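Side-chain contacts in germination protein (Bacillus megaterium, PDB 6O59), which forms the N-terminal domain of the A subunit of the spore germinant receptor GerK3, which probably takes part in sensing germinants: residues 244-247 with 248-251; 150-153 with 154-157; 95-98 with 99-102. All coordinates share one frame; numbering follows the deposited sequence.

Interaction 1: residues 244-247 with 248-251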
# COMPACT_ATOMS: atom_id res chain seq x y z
N ALA A 244 8.42 11.66 2.62
CA ALA A 244 7.16 11.91 3.33
C ALA A 244 6.81 13.41 3.32
O ALA A 244 5.68 13.77 2.97
CB ALA A 244 7.25 11.37 4.75
N GLY A 245 7.78 14.27 3.62
CA GLY A 245 7.60 15.72 3.63
C GLY A 245 7.19 16.26 2.28
O GLY A 245 6.23 17.03 2.19
N ASN A 246 7.88 15.82 1.20
CA ASN A 246 7.54 16.27 -0.16
C ASN A 246 6.19 15.74 -0.62
O ASN A 246 5.46 16.46 -1.32
CB ASN A 246 8.62 15.91 -1.16
CG ASN A 246 9.86 16.74 -0.99
OD1 ASN A 246 10.93 16.24 -0.68
ND2 ASN A 246 9.73 18.05 -1.16
N LEU A 247 5.82 14.52 -0.20
CA LEU A 247 4.51 13.96 -0.54
C LEU A 247 3.39 14.81 0.08
O LEU A 247 2.40 15.06 -0.59
CB LEU A 247 4.38 12.49 -0.11
CG LEU A 247 5.09 11.46 -0.97
CD1 LEU A 247 5.16 10.15 -0.24
CD2 LEU A 247 4.45 11.31 -2.35
N LEU A 248 3.59 15.31 1.32
CA LEU A 248 2.60 16.15 2.00
C LEU A 248 2.54 17.56 1.39
O LEU A 248 1.59 18.30 1.66
CB LEU A 248 2.84 16.24 3.52
CG LEU A 248 2.74 14.93 4.29
CD1 LEU A 248 3.59 14.97 5.52
CD2 LEU A 248 1.29 14.57 4.62
N GLU A 249 3.53 17.92 0.55
CA GLU A 249 3.57 19.22 -0.16
C GLU A 249 2.85 19.16 -1.51
O GLU A 249 2.64 20.20 -2.11
CB GLU A 249 5.03 19.66 -0.42
CG GLU A 249 5.79 20.18 0.77
CD GLU A 249 7.29 20.31 0.54
OE1 GLU A 249 7.70 20.67 -0.58
OE2 GLU A 249 8.05 20.04 1.50
N GLY A 250 2.53 17.96 -2.00
CA GLY A 250 1.90 17.79 -3.31
C GLY A 250 2.83 17.28 -4.41
O GLY A 250 2.46 17.28 -5.59
N ARG A 251 4.04 16.83 -4.02
CA ARG A 251 5.04 16.30 -4.94
C ARG A 251 4.82 14.80 -5.15
O ARG A 251 4.00 14.19 -4.44
CB ARG A 251 6.47 16.59 -4.46
CG ARG A 251 6.70 18.05 -4.13
CD ARG A 251 8.07 18.52 -4.53
NE ARG A 251 8.45 19.64 -3.68
CZ ARG A 251 9.61 20.26 -3.71
NH1 ARG A 251 9.87 21.24 -2.86
NH2 ARG A 251 10.55 19.88 -4.57
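Asn246 O, in the last turn of helix 240-248, takes two backbone N-H groups from the residues that follow it. Arg251 N gives the straighter bond, 3.1 Å to Asn246 O with an N-H...O angle of 155°, while Glu249 N comes to the same oxygen from the opposite face of the carbonyl plane. Gly250 N closes on Leu247 O at 3.2 Å, standing above that carbonyl plane. The return of both Gly250 and Arg251 to the last turn, with phi of 105° at Gly250, defines a Schellman motif; glycine takes up positive phi readily and often closes a helix in this way.

The polar side chains form a second layer. Asn246 and Glu249 lie side by side, pointing the same way, and ND2 of Asn246 makes a weak bond to OE1 of Glu249 at 3.4 Å. That OE1 is also the acceptor of a salt bridge from Arg251 NH1, at 3.2 Å. ND2 of Asn246 lies over one face of the Arg251 guanidinium, displaced toward its rim, with the amide plane turned 60° from it. NH2 of Arg251 bonds to the carbonyl oxygens of Pro266 and Ala267.

A methyl of Leu247, CD2, touches the carbonyl oxygen of Arg251 at 3.6 Å, and the apolar packing of this leucine is on Met187 and Ile189 of strand 182-189.

One carboxylate oxygen thus receives the guanidinium in a salt bridge and the Asn246 amide only weakly, and its negative charge probably favours keeping both groups beside it where the helix ends.

Interaction 2: residues 150-153 with 154-157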
# COMPACT_ATOMS: atom_id res chain seq x y z
N THR A 150 16.76 1.17 0.52
CA THR A 150 17.54 0.04 0.01
C THR A 150 17.36 -0.08 -1.52
O THR A 150 16.69 0.76 -2.15
CB THR A 150 17.10 -1.26 0.71
OG1 THR A 150 15.72 -1.53 0.41
CG2 THR A 150 17.28 -1.20 2.21
N GLU A 151 17.90 -1.16 -2.11
CA GLU A 151 17.82 -1.46 -3.54
C GLU A 151 16.44 -2.07 -3.91
O GLU A 151 16.12 -2.15 -5.10
CB GLU A 151 18.95 -2.41 -3.96
CG GLU A 151 20.33 -2.04 -3.43
CD GLU A 151 21.43 -1.91 -4.47
OE1 GLU A 151 22.16 -0.89 -4.42
OE2 GLU A 151 21.57 -2.81 -5.33
N SER A 152 15.63 -2.45 -2.89
CA SER A 152 14.31 -3.06 -3.05
C SER A 152 13.17 -2.05 -3.01
O SER A 152 13.01 -1.38 -2.00
CB SER A 152 14.10 -4.11 -1.95
OG SER A 152 12.80 -4.68 -2.02
N ILE A 153 12.35 -2.00 -4.08
CA ILE A 153 11.17 -1.12 -4.17
C ILE A 153 10.23 -1.46 -3.00
O ILE A 153 9.82 -0.55 -2.27
CB ILE A 153 10.41 -1.18 -5.54
CG1 ILE A 153 11.22 -0.55 -6.67
CG2 ILE A 153 9.02 -0.52 -5.46
CD1 ILE A 153 10.57 -0.69 -8.06
N GLY A 154 9.91 -2.75 -2.84
CA GLY A 154 9.01 -3.26 -1.80
C GLY A 154 9.35 -2.77 -0.41
O GLY A 154 8.45 -2.32 0.32
N THR A 155 10.64 -2.81 -0.06
CA THR A 155 11.18 -2.36 1.22
C THR A 155 11.01 -0.84 1.34
O THR A 155 10.54 -0.35 2.37
CB THR A 155 12.64 -2.79 1.35
OG1 THR A 155 12.73 -4.22 1.22
CG2 THR A 155 13.25 -2.37 2.67
N ASN A 156 11.36 -0.10 0.27
CA ASN A 156 11.26 1.36 0.19
C ASN A 156 9.81 1.86 0.35
O ASN A 156 9.58 2.80 1.09
CB ASN A 156 11.87 1.86 -1.12
CG ASN A 156 13.36 1.64 -1.23
OD1 ASN A 156 14.05 1.35 -0.25
ND2 ASN A 156 13.90 1.77 -2.44
N LEU A 157 8.84 1.20 -0.33
CA LEU A 157 7.42 1.55 -0.24
C LEU A 157 6.91 1.40 1.18
O LEU A 157 6.23 2.30 1.68
CB LEU A 157 6.54 0.70 -1.16
CG LEU A 157 6.90 0.60 -2.64
CD1 LEU A 157 5.85 -0.22 -3.38
CD2 LEU A 157 7.17 1.98 -3.27
O HOH W 1 10.81 -5.74 -3.94
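The N-terminal cap of helix 153-163 brings Thr150 and Asn156 together, with Ser152 at the N-cap position. Asn156 uses both ends of its amide on the backbone of Thr150. Its OD1 accepts from Thr150 N at 2.8 Å, with the donor in the plane of the amide carbonyl and on a lone pair, and its ND2 gives a bond of 3.0 Å to Thr150 O, which lies close to the amide plane. Both bonds are fairly straight, the first with an N-H...O angle of 156°, and as a pair they fix the rotation of the amide. The side-chain torsions fit this reach: CG points opposite the residue's own carbonyl carbon (chi1 -67°), and a chi2 of -14° leaves OD1 and ND2 facing the N-H and C=O of Thr150.

The hydroxyls add weaker links. OG1 of Thr150 sits 3.4 Å from Asn156 OD1, a weak bond, and CG2 of Thr155 meets the same hydroxyl at 3.5 Å, the two threonine side chains crossing at about a right angle. OG of Ser152 and OG1 of Thr155 form a further weak bond, and a water also bonded to Ser152 OG weakly accepts from Gly154 N.

Regular helical bonding starts at once: Asn156 N bonds to Ser152 O, and Leu157 N to Ile153 O at 2.8 Å. Ile153 and Leu157 lie alongside each other, CG2 of Ile153 touching CG of Leu157 at 3.7 Å.

This apolar pair rests on Thr185 of strand 182-189, while Asn156 and Leu157 both touch Phe255 of strand 252-256, setting the start of helix 153-163 against the central strand 252-256 and its neighbour 182-189.

Interaction 3: residues 95-98 with 99-102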
# COMPACT_ATOMS: atom_id res chain seq x y z
N ALA A 95 -14.10 -3.16 13.23
CA ALA A 95 -14.46 -1.92 12.53
C ALA A 95 -15.84 -2.06 11.87
O ALA A 95 -16.10 -3.11 11.27
CB ALA A 95 -13.40 -1.57 11.49
N ASP A 96 -16.73 -1.04 11.99
CA ASP A 96 -18.09 -1.07 11.43
C ASP A 96 -18.43 0.21 10.60
O ASP A 96 -19.60 0.48 10.31
CB ASP A 96 -19.14 -1.29 12.54
CG ASP A 96 -19.33 -0.14 13.51
OD1 ASP A 96 -18.34 0.59 13.76
OD2 ASP A 96 -20.45 0.02 14.03
N ASN A 97 -17.38 0.97 10.22
CA ASN A 97 -17.43 2.18 9.40
C ASN A 97 -16.10 2.30 8.65
O ASN A 97 -15.10 1.68 9.07
CB ASN A 97 -17.75 3.42 10.23
CG ASN A 97 -16.61 3.96 11.04
OD1 ASN A 97 -16.27 3.44 12.11
ND2 ASN A 97 -16.02 5.04 10.56
N TRP A 98 -16.09 3.04 7.51
CA TRP A 98 -14.92 3.16 6.63
C TRP A 98 -13.70 3.84 7.27
O TRP A 98 -12.58 3.37 7.04
CB TRP A 98 -15.28 3.86 5.31
CG TRP A 98 -16.11 2.96 4.45
CD1 TRP A 98 -17.46 3.01 4.29
CD2 TRP A 98 -15.67 1.73 3.85
NE1 TRP A 98 -17.89 1.93 3.55
CE2 TRP A 98 -16.81 1.13 3.26
CE3 TRP A 98 -14.42 1.10 3.70
CZ2 TRP A 98 -16.74 -0.07 2.55
CZ3 TRP A 98 -14.35 -0.09 3.00
CH2 TRP A 98 -15.50 -0.66 2.43
N ASN A 99 -13.91 4.90 8.08
CA ASN A 99 -12.82 5.64 8.72
C ASN A 99 -11.95 4.71 9.58
O ASN A 99 -10.73 4.66 9.37
CB ASN A 99 -13.37 6.79 9.56
CG ASN A 99 -12.60 8.07 9.37
OD1 ASN A 99 -11.47 8.23 9.87
ND2 ASN A 99 -13.20 9.01 8.65
N ASP A 100 -12.60 3.93 10.49
CA ASP A 100 -11.96 2.98 11.39
C ASP A 100 -11.27 1.85 10.64
O ASP A 100 -10.15 1.47 11.00
CB ASP A 100 -13.00 2.40 12.37
CG ASP A 100 -13.46 3.36 13.44
OD1 ASP A 100 -12.86 4.46 13.56
OD2 ASP A 100 -14.42 3.01 14.17
N LEU A 101 -11.94 1.32 9.60
CA LEU A 101 -11.40 0.25 8.76
C LEU A 101 -10.12 0.72 8.08
O LEU A 101 -9.08 0.09 8.23
CB LEU A 101 -12.45 -0.18 7.69
CG LEU A 101 -12.05 -1.31 6.74
CD1 LEU A 101 -13.21 -2.23 6.50
CD2 LEU A 101 -11.56 -0.78 5.41
N LEU A 102 -10.21 1.85 7.36
CA LEU A 102 -9.10 2.38 6.59
C LEU A 102 -7.91 2.76 7.45
O LEU A 102 -6.79 2.42 7.08
CB LEU A 102 -9.54 3.55 5.71
CG LEU A 102 -10.38 3.17 4.48
CD1 LEU A 102 -10.94 4.41 3.80
CD2 LEU A 102 -9.61 2.29 3.51
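Trp98 opens helix 98-106, and its side chain meets Leu101 one turn on. CB lies close to the following backbone, 3.3 Å from Asn99 N, and from there the indole runs alongside the Leu101 side chain, the two pointing the same way. Farther out, CE3 and then CZ3 of the six-membered ring each come to 3.8 Å from CD2 of Leu101, whose methyl approaches the ring obliquely. Beyond the leucine the indole packs on Leu16 and Ile17 of helix 10-20, and Lys20 makes a cation-pi contact with it.

Leu101 also has a neighbour at its base: the methyl CB of Ala95, at the end of strand 91-95, stands 4.2 Å from its CB. Two backbone hydrogen bonds begin the helix. Leu101 N reaches Asn97 O at 3.2 Å from within the carbonyl plane, and Leu102 N meets Trp98 O at 2.8 Å with an N-H...O angle of 170°.

Leu101 is therefore held by apolar contact with both the indole and Ala95 while its N-H is spent on the N-cap residue, so the strand-to-helix turn combines hydrophobic burial with hydrogen-bonded N-H groups at Leu101 and Leu102.

In the fold
The three contacts follow one another along the chain as 95-98/99-102, 150-153/154-157 and 244-247/248-251, and all mark helix ends. Interactions 2 and 3 start helices; interaction 1 ends one. Interactions 1 and 2 both lie around the second five-stranded sheet: their centres are 19 Å apart, nearest atoms about 8 Å, and helices 153-163 and 240-248 touch through Leu247 on Val160. Met187 also receives Leu157 and Leu247. Interaction 3 lies by the first sheet, of the same 1-2-4-5-3 strand order, in what appears to be a separate subdomain, its centre 29 Å from that of interaction 2, across the chain's centre, and 25 Å from that of interaction 1.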